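Long-range contact in DNA polymerase (Bacillus phage phi29, PDB 2PY5), which replicates the viral genome by protein-primed, highly processive strand-displacement DNA synthesis and proofreads with a 3'-5' exonuclease: residues Arg491-Asp503 and Lys539-Ser551. The protein carries 2 engineered substitutions. Residues are numbered along the deposited sequence; the frame is centred on the assembly and turned at random.
Sequences RAKYLRQKTYIQD and KEVTFENFKVGFS
In one of two conformers, the ring of Phe-543 is sandwiched between Arg-491 and Ile-501. On one face the guanidinium of Arg-491 lies nearly flat, planes 9° apart, in a cation-pi stack with its CZ 3.8 Å from the centroid of the Phe-543 ring; on the opposite face CD1 of Ile-501 sits over the centre, 3.5 Å from the same centroid. The backbone of Ala-492 and Gln-502 meets the ring's edge. With its chain extended from CG to NE, Arg-491 also lays CD over the ring, and its NE donates 2.8 Å to OD2 of Asp-503. This salt bridge, in the guanidinium plane, fixes the rotation of the stacked group.

Both faces of Phe-546 are covered by aliphatic groups: CD1 of Leu-495 lies 3.6 Å from the centroid of the Phe-546 ring, displaced toward the rim, while CG2 of Ile-501 covers the other face centrally at 3.6 Å. The backbone N of Tyr-500 and O of Lys-493 border its edge. Ile-501 thus serves both rings: at chi1 57° its CD1 sits over Phe-543 and also touches CD2 of Phe-546, over which CG2 lies. CG2 of Val-548 rests over the guanidinium face of Arg-496, 3.4 Å from its NH2.

Within the loop, Asn-545 ties the turn together: its ND2 donates to O of Glu-540 at 2.9 Å and its OD1 accepts from N of Thr-542.

The loop between helix 535-538 and strand 551-561, part of the thumb, packs on one face of the antiparallel hairpin 491-503 of the palm sheet. From the other face Tyr-494 and Tyr-500 point toward Tyr-454 and His-461, and Tyr-500, probably involved in binding template-primer structures, comes near Asp-456, a ligand of the catalytic magnesium, while strands 241-250 and 523-530 flank the hairpin.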
ATOM      1  N   ARG F 491     -27.202 -11.117  -4.960  1.00 28.80           N
ATOM      2  CA  ARG F 491     -27.046 -10.566  -6.280  1.00 29.33           C
ATOM      3  C   ARG F 491     -25.832  -9.656  -6.278  1.00 28.59           C
ATOM      4  O   ARG F 491     -25.324  -9.289  -5.220  1.00 28.59           O
ATOM      5  CB  ARG F 491     -28.295  -9.800  -6.713  1.00 28.78           C
ATOM      6  CG  ARG F 491     -28.646  -8.641  -5.837  1.00 28.22           C
ATOM      7  CD  ARG F 491     -29.711  -7.728  -6.463  1.00 29.83           C
ATOM      8  NE  ARG F 491     -29.988  -6.578  -5.602  1.00 29.36           N
ATOM      9  CZ  ARG F 491     -30.744  -5.533  -5.943  1.00 28.88           C
ATOM     10  NH1 ARG F 491     -31.293  -5.446  -7.145  1.00 31.25           N
ATOM     11  NH2 ARG F 491     -30.921  -4.542  -5.087  1.00 30.00           N
ATOM     12  N   ALA F 492     -25.372  -9.315  -7.469  1.00 27.45           N
ATOM     13  CA  ALA F 492     -24.151  -8.538  -7.622  1.00 28.25           C
ATOM     14  C   ALA F 492     -24.145  -7.881  -8.999  1.00 28.60           C
ATOM     15  O   ALA F 492     -24.943  -8.220  -9.873  1.00 29.38           O
ATOM     16  CB  ALA F 492     -22.923  -9.420  -7.428  1.00 29.29           C
ATOM     17  N   LYS F 493     -23.264  -6.899  -9.161  1.00 28.93           N
ATOM     18  CA  LYS F 493     -23.005  -6.294 -10.450  1.00 31.00           C
ATOM     19  C   LYS F 493     -21.552  -5.833 -10.497  1.00 30.55           C
ATOM     20  O   LYS F 493     -21.085  -5.095  -9.619  1.00 28.64           O
ATOM     21  CB  LYS F 493     -23.955  -5.136 -10.745  1.00 31.04           C
ATOM     22  CG  LYS F 493     -23.777  -4.580 -12.179  1.00 34.25           C
ATOM     23  CD  LYS F 493     -24.690  -3.404 -12.460  1.00 39.32           C
ATOM     24  CE  LYS F 493     -26.093  -3.809 -12.885  1.00 42.96           C
ATOM     25  NZ  LYS F 493     -26.783  -2.640 -13.506  1.00 48.12           N
ATOM     26  N   TYR F 494     -20.831  -6.344 -11.493  1.00 28.81           N
ATOM     27  CA  TYR F 494     -19.415  -6.059 -11.695  1.00 29.49           C
ATOM     28  C   TYR F 494     -19.274  -5.254 -12.983  1.00 30.72           C
ATOM     29  O   TYR F 494     -19.692  -5.690 -14.055  1.00 31.50           O
ATOM     30  CB  TYR F 494     -18.605  -7.357 -11.828  1.00 31.28           C
ATOM     31  CG  TYR F 494     -18.597  -8.225 -10.590  1.00 29.07           C
ATOM     32  CD1 TYR F 494     -19.711  -9.006 -10.255  1.00 28.17           C
ATOM     33  CD2 TYR F 494     -17.490  -8.268  -9.759  1.00 28.98           C
ATOM     34  CE1 TYR F 494     -19.699  -9.822  -9.104  1.00 28.43           C
ATOM     35  CE2 TYR F 494     -17.465  -9.078  -8.626  1.00 29.21           C
ATOM     36  CZ  TYR F 494     -18.580  -9.834  -8.301  1.00 29.46           C
ATOM     37  OH  TYR F 494     -18.577 -10.626  -7.183  1.00 30.44           O
ATOM     38  N   LEU F 495     -18.718  -4.057 -12.871  1.00 32.07           N
ATOM     39  CA  LEU F 495     -18.592  -3.174 -14.032  1.00 31.09           C
ATOM     40  C   LEU F 495     -17.203  -3.245 -14.641  1.00 34.39           C
ATOM     41  O   LEU F 495     -17.057  -3.276 -15.864  1.00 35.73           O
ATOM     42  CB  LEU F 495     -18.893  -1.739 -13.622  1.00 31.33           C
ATOM     43  CG  LEU F 495     -20.257  -1.464 -13.009  1.00 29.74           C
ATOM     44  CD1 LEU F 495     -20.366   0.001 -12.619  1.00 31.03           C
ATOM     45  CD2 LEU F 495     -21.414  -1.876 -13.934  1.00 30.99           C
ATOM     46  N   ARG F 496     -16.193  -3.221 -13.776  1.00 35.40           N
ATOM     47  CA  ARG F 496     -14.773  -3.228 -14.159  1.00 36.67           C
ATOM     48  C   ARG F 496     -13.972  -3.906 -13.067  1.00 38.34           C
ATOM     49  O   ARG F 496     -14.500  -4.186 -11.979  1.00 35.76           O
ATOM     50  CB  ARG F 496     -14.258  -1.787 -14.295  1.00 37.95           C
ATOM     51  CG  ARG F 496     -15.017  -0.899 -15.256  1.00 42.20           C
ATOM     52  CD  ARG F 496     -14.650  -1.241 -16.680  1.00 42.66           C
ATOM     53  NE  ARG F 496     -15.217  -0.302 -17.640  1.00 43.72           N
ATOM     54  CZ  ARG F 496     -16.373  -0.462 -18.275  1.00 41.97           C
ATOM     55  NH1 ARG F 496     -17.128  -1.529 -18.061  1.00 42.59           N
ATOM     56  NH2 ARG F 496     -16.786   0.458 -19.140  1.00 43.04           N
ATOM     57  N   GLN F 497     -12.685  -4.132 -13.332  1.00 39.87           N
ATOM     58  CA  GLN F 497     -11.747  -4.515 -12.279  1.00 38.95           C
ATOM     59  C   GLN F 497     -11.911  -3.547 -11.111  1.00 37.18           C
ATOM     60  O   GLN F 497     -12.034  -2.328 -11.313  1.00 35.82           O
ATOM     61  CB  GLN F 497     -10.290  -4.479 -12.776  1.00 43.00           C
ATOM     62  CG  GLN F 497      -9.945  -5.576 -13.763  1.00 45.45           C
ATOM     63  CD  GLN F 497      -8.722  -5.271 -14.632  1.00 46.68           C
ATOM     64  OE1 GLN F 497      -7.908  -6.162 -14.913  1.00 48.13           O
ATOM     65  NE2 GLN F 497      -8.603  -4.022 -15.088  1.00 51.89           N
ATOM     66  N   LYS F 498     -11.951  -4.096  -9.898  1.00 34.27           N
ATOM     67  CA  LYS F 498     -12.059  -3.315  -8.666  1.00 35.68           C
ATOM     68  C   LYS F 498     -13.300  -2.438  -8.574  1.00 32.75           C
ATOM     69  O   LYS F 498     -13.314  -1.502  -7.790  1.00 35.99           O
ATOM     70  CB  LYS F 498     -10.790  -2.471  -8.448  1.00 37.24           C
ATOM     71  CG  LYS F 498      -9.543  -3.333  -8.296  1.00 40.87           C
ATOM     72  CD  LYS F 498      -8.335  -2.526  -7.927  1.00 46.43           C
ATOM     73  CE  LYS F 498      -7.113  -3.413  -7.790  1.00 48.37           C
ATOM     74  NZ  LYS F 498      -7.213  -4.386  -6.660  1.00 51.89           N
ATOM     75  N   THR F 499     -14.343  -2.756  -9.346  1.00 33.28           N
ATOM     76  CA  THR F 499     -15.541  -1.926  -9.417  1.00 32.53           C
ATOM     77  C   THR F 499     -16.789  -2.816  -9.461  1.00 34.43           C
ATOM     78  O   THR F 499     -17.202  -3.264 -10.528  1.00 34.27           O
ATOM     79  CB  THR F 499     -15.518  -1.003 -10.649  1.00 33.51           C
ATOM     80  OG1 THR F 499     -14.268  -0.289 -10.683  1.00 32.75           O
ATOM     81  CG2 THR F 499     -16.660  -0.003 -10.620  1.00 33.16           C
ATOM     82  N   TYR F 500     -17.355  -3.090  -8.291  1.00 32.94           N
ATOM     83  CA  TYR F 500     -18.506  -3.971  -8.187  1.00 31.92           C
ATOM     84  C   TYR F 500     -19.318  -3.676  -6.925  1.00 30.98           C
ATOM     85  O   TYR F 500     -18.852  -3.004  -6.013  1.00 29.89           O
ATOM     86  CB  TYR F 500     -18.067  -5.447  -8.201  1.00 32.23           C
ATOM     87  CG  TYR F 500     -17.276  -5.883  -6.997  1.00 32.36           C
ATOM     88  CD1 TYR F 500     -17.927  -6.395  -5.904  1.00 33.24           C
ATOM     89  CD2 TYR F 500     -15.889  -5.786  -6.953  1.00 37.14           C
ATOM     90  CE1 TYR F 500     -17.244  -6.815  -4.790  1.00 34.46           C
ATOM     91  CE2 TYR F 500     -15.198  -6.203  -5.817  1.00 35.70           C
ATOM     92  CZ  TYR F 500     -15.902  -6.715  -4.752  1.00 34.99           C
ATOM     93  OH  TYR F 500     -15.286  -7.157  -3.587  1.00 39.55           O
ATOM     94  N   ILE F 501     -20.549  -4.176  -6.918  1.00 27.69           N
ATOM     95  CA  ILE F 501     -21.411  -4.135  -5.747  1.00 29.87           C
ATOM     96  C   ILE F 501     -21.951  -5.532  -5.489  1.00 29.27           C
ATOM     97  O   ILE F 501     -22.078  -6.346  -6.416  1.00 28.11           O
ATOM     98  CB  ILE F 501     -22.585  -3.123  -5.877  1.00 29.12           C
ATOM     99  CG1 ILE F 501     -23.468  -3.404  -7.106  1.00 27.65           C
ATOM    100  CG2 ILE F 501     -22.048  -1.698  -5.946  1.00 30.85           C
ATOM    101  CD1 ILE F 501     -24.608  -2.420  -7.307  1.00 27.27           C
ATOM    102  N   GLN F 502     -22.249  -5.806  -4.222  1.00 28.10           N
ATOM    103  CA  GLN F 502     -22.915  -7.050  -3.827  1.00 27.93           C
ATOM    104  C   GLN F 502     -23.938  -6.798  -2.746  1.00 29.10           C
ATOM    105  O   GLN F 502     -23.747  -5.928  -1.895  1.00 29.12           O
ATOM    106  CB  GLN F 502     -21.899  -8.048  -3.271  1.00 29.19           C
ATOM    107  CG  GLN F 502     -20.795  -8.448  -4.250  1.00 31.01           C
ATOM    108  CD  GLN F 502     -19.692  -9.235  -3.595  1.00 32.09           C
ATOM    109  OE1 GLN F 502     -19.448  -9.106  -2.393  1.00 36.20           O
ATOM    110  NE2 GLN F 502     -18.981 -10.030  -4.396  1.00 31.23           N
ATOM    111  N   ASP F 503     -25.033  -7.568  -2.789  1.00 28.26           N
ATOM    112  CA  ASP F 503     -26.013  -7.676  -1.691  1.00 29.23           C
ATOM    113  C   ASP F 503     -25.649  -8.977  -0.965  1.00 28.82           C
ATOM    114  O   ASP F 503     -25.940 -10.074  -1.449  1.00 29.73           O
ATOM    115  CB  ASP F 503     -27.448  -7.787  -2.210  1.00 29.80           C
ATOM    116  CG  ASP F 503     -28.143  -6.434  -2.401  1.00 31.86           C
ATOM    117  OD1 ASP F 503     -27.599  -5.391  -2.002  1.00 33.56           O
ATOM    118  OD2 ASP F 503     -29.278  -6.448  -2.919  1.00 31.75           O
ATOM    119  N   LYS F 539     -21.641   6.342  -0.503  1.00 29.69           N
ATOM    120  CA  LYS F 539     -22.971   6.596   0.056  1.00 31.96           C
ATOM    121  C   LYS F 539     -24.049   6.863  -1.010  1.00 30.60           C
ATOM    122  O   LYS F 539     -25.227   6.598  -0.785  1.00 31.89           O
ATOM    123  CB  LYS F 539     -22.926   7.777   1.037  1.00 34.05           C
ATOM    124  CG  LYS F 539     -24.246   7.999   1.756  1.00 35.71           C
ATOM    125  CD  LYS F 539     -24.187   9.032   2.850  1.00 35.79           C
ATOM    126  CE  LYS F 539     -25.485   8.999   3.646  1.00 37.35           C
ATOM    127  NZ  LYS F 539     -25.626  10.149   4.577  1.00 38.60           N
ATOM    128  N   GLU F 540     -23.636   7.375  -2.164  1.00 31.16           N
ATOM    129  CA  GLU F 540     -24.568   7.735  -3.242  1.00 32.88           C
ATOM    130  C   GLU F 540     -24.992   6.530  -4.077  1.00 31.08           C
ATOM    131  O   GLU F 540     -25.996   6.581  -4.798  1.00 32.26           O
ATOM    132  CB  GLU F 540     -23.920   8.764  -4.181  1.00 34.11           C
ATOM    133  CG  GLU F 540     -23.263   9.975  -3.499  1.00 37.09           C
ATOM    134  CD  GLU F 540     -24.212  11.141  -3.296  1.00 37.39           C
ATOM    135  OE1 GLU F 540     -25.162  11.294  -4.084  1.00 38.40           O
ATOM    136  OE2 GLU F 540     -23.991  11.923  -2.350  1.00 41.15           O
ATOM    137  N   VAL F 541     -24.226   5.438  -3.985  1.00 27.45           N
ATOM    138  CA  VAL F 541     -24.406   4.291  -4.862  1.00 26.68           C
ATOM    139  C   VAL F 541     -25.591   3.401  -4.436  1.00 24.70           C
ATOM    140  O   VAL F 541     -25.806   3.146  -3.244  1.00 26.27           O
ATOM    141  CB  VAL F 541     -23.113   3.434  -4.922  1.00 25.48           C
ATOM    142  CG1 VAL F 541     -23.333   2.169  -5.724  1.00 25.60           C
ATOM    143  CG2 VAL F 541     -21.935   4.255  -5.490  1.00 27.17           C
ATOM    144  N   THR F 542     -26.351   2.938  -5.425  1.00 26.92           N
ATOM    145  CA  THR F 542     -27.401   1.941  -5.243  1.00 25.86           C
ATOM    146  C   THR F 542     -27.319   0.947  -6.391  1.00 26.63           C
ATOM    147  O   THR F 542     -26.676   1.211  -7.403  1.00 26.40           O
ATOM    148  CB  THR F 542     -28.805   2.590  -5.286  1.00 27.38           C
ATOM    149  OG1 THR F 542     -29.058   3.091  -6.608  1.00 27.01           O
ATOM    150  CG2 THR F 542     -28.902   3.720  -4.306  1.00 23.94           C
ATOM    151  N   PHE F 543     -27.982  -0.194  -6.266  1.00 26.55           N
ATOM    152  CA  PHE F 543     -28.043  -1.141  -7.380  0.50 27.18           C
ATOM    153  C   PHE F 543     -28.641  -0.497  -8.625  1.00 29.60           C
ATOM    154  O   PHE F 543     -28.238  -0.819  -9.740  1.00 33.92           O
ATOM    155  CB  PHE F 543     -28.815  -2.414  -7.013  0.50 26.24           C
ATOM    156  CG  PHE F 543     -27.930  -3.559  -6.621  0.50 25.14           C
ATOM    157  CD1 PHE F 543     -27.472  -3.685  -5.323  0.50 24.97           C
ATOM    158  CD2 PHE F 543     -27.537  -4.505  -7.563  0.50 24.89           C
ATOM    159  CE1 PHE F 543     -26.637  -4.742  -4.961  0.50 24.92           C
ATOM    160  CE2 PHE F 543     -26.712  -5.570  -7.207  0.50 23.36           C
ATOM    161  CZ  PHE F 543     -26.262  -5.688  -5.904  0.50 25.11           C
ATOM    162  N   GLU F 544     -29.579   0.418  -8.428  1.00 27.57           N
ATOM    163  CA  GLU F 544     -30.239   1.086  -9.553  1.00 29.18           C
ATOM    164  C   GLU F 544     -29.304   2.025 -10.327  1.00 30.27           C
ATOM    165  O   GLU F 544     -29.337   2.041 -11.564  1.00 31.66           O
ATOM    166  CB  GLU F 544     -31.478   1.853  -9.075  1.00 30.70           C
ATOM    167  N   ASN F 545     -28.476   2.804  -9.617  1.00 27.76           N
ATOM    168  CA  ASN F 545     -27.629   3.801 -10.278  1.00 25.98           C
ATOM    169  C   ASN F 545     -26.181   3.390 -10.550  1.00 26.81           C
ATOM    170  O   ASN F 545     -25.435   4.156 -11.130  1.00 26.79           O
ATOM    171  CB  ASN F 545     -27.664   5.154  -9.534  1.00 27.34           C
ATOM    172  CG  ASN F 545     -26.905   5.139  -8.220  1.00 27.65           C
ATOM    173  OD1 ASN F 545     -26.083   4.268  -7.968  1.00 27.14           O
ATOM    174  ND2 ASN F 545     -27.155   6.133  -7.392  1.00 26.08           N
ATOM    175  N   PHE F 546     -25.801   2.183 -10.133  1.00 27.24           N
ATOM    176  CA  PHE F 546     -24.426   1.716 -10.293  1.00 28.01           C
ATOM    177  C   PHE F 546     -24.259   1.199 -11.696  1.00 28.18           C
ATOM    178  O   PHE F 546     -24.649   0.072 -12.002  1.00 30.17           O
ATOM    179  CB  PHE F 546     -24.132   0.606  -9.300  1.00 27.58           C
ATOM    180  CG  PHE F 546     -22.694   0.154  -9.274  1.00 26.10           C
ATOM    181  CD1 PHE F 546     -21.688   0.986  -8.836  1.00 26.52           C
ATOM    182  CD2 PHE F 546     -22.371  -1.144  -9.633  1.00 26.48           C
ATOM    183  CE1 PHE F 546     -20.373   0.522  -8.774  1.00 25.39           C
ATOM    184  CE2 PHE F 546     -21.075  -1.588  -9.577  1.00 25.55           C
ATOM    185  CZ  PHE F 546     -20.089  -0.760  -9.150  1.00 25.32           C
ATOM    186  N   LYS F 547     -23.703   2.054 -12.549  1.00 28.56           N
ATOM    187  CA  LYS F 547     -23.434   1.711 -13.928  1.00 31.32           C
ATOM    188  C   LYS F 547     -22.311   2.565 -14.474  1.00 29.30           C
ATOM    189  O   LYS F 547     -21.956   3.601 -13.900  1.00 27.29           O
ATOM    190  CB  LYS F 547     -24.695   1.891 -14.778  1.00 35.35           C
ATOM    191  CG  LYS F 547     -25.281   3.294 -14.794  1.00 37.83           C
ATOM    192  CD  LYS F 547     -26.771   3.212 -15.169  1.00 40.75           C
ATOM    193  CE  LYS F 547     -27.241   4.421 -15.944  1.00 41.74           C
ATOM    194  NZ  LYS F 547     -28.637   4.223 -16.448  1.00 42.46           N
ATOM    195  N   VAL F 548     -21.731   2.122 -15.584  1.00 29.07           N
ATOM    196  CA  VAL F 548     -20.741   2.907 -16.276  1.00 32.57           C
ATOM    197  C   VAL F 548     -21.407   4.242 -16.607  1.00 29.50           C
ATOM    198  O   VAL F 548     -22.548   4.262 -17.098  1.00 29.55           O
ATOM    199  CB  VAL F 548     -20.243   2.184 -17.549  1.00 33.54           C
ATOM    200  CG1 VAL F 548     -19.291   3.060 -18.328  1.00 32.71           C
ATOM    201  CG2 VAL F 548     -19.584   0.853 -17.181  1.00 32.81           C
ATOM    202  N   GLY F 549     -20.732   5.329 -16.246  1.00 29.69           N
ATOM    203  CA  GLY F 549     -21.231   6.697 -16.452  1.00 29.29           C
ATOM    204  C   GLY F 549     -21.656   7.369 -15.153  1.00 27.41           C
ATOM    205  O   GLY F 549     -21.822   8.586 -15.111  1.00 28.68           O
ATOM    206  N   PHE F 550     -21.840   6.580 -14.097  1.00 26.72           N
ATOM    207  CA  PHE F 550     -22.101   7.123 -12.767  1.00 28.03           C
ATOM    208  C   PHE F 550     -21.029   8.155 -12.453  1.00 28.41           C
ATOM    209  O   PHE F 550     -19.836   7.857 -12.564  1.00 25.63           O
ATOM    210  CB  PHE F 550     -22.086   5.993 -11.716  1.00 27.34           C
ATOM    211  CG  PHE F 550     -22.184   6.471 -10.281  1.00 30.69           C
ATOM    212  CD1 PHE F 550     -23.395   6.403  -9.596  1.00 29.74           C
ATOM    213  CD2 PHE F 550     -21.060   6.946  -9.605  1.00 29.12           C
ATOM    214  CE1 PHE F 550     -23.484   6.830  -8.271  1.00 31.22           C
ATOM    215  CE2 PHE F 550     -21.143   7.377  -8.289  1.00 28.88           C
ATOM    216  CZ  PHE F 550     -22.362   7.312  -7.622  1.00 27.23           C
ATOM    217  N   SER F 551     -21.445   9.363 -12.063  1.00 29.34           N
ATOM    218  CA  SER F 551     -20.509  10.466 -11.836  1.00 30.36           C
ATOM    219  C   SER F 551     -20.927  11.352 -10.664  1.00 29.84           C
ATOM    220  O   SER F 551     -22.109  11.640 -10.494  1.00 29.71           O
ATOM    221  CB  SER F 551     -20.383  11.324 -13.107  1.00 30.12           C
ATOM    222  OG  SER F 551     -19.386  12.322 -12.968  1.00 32.64           O
TER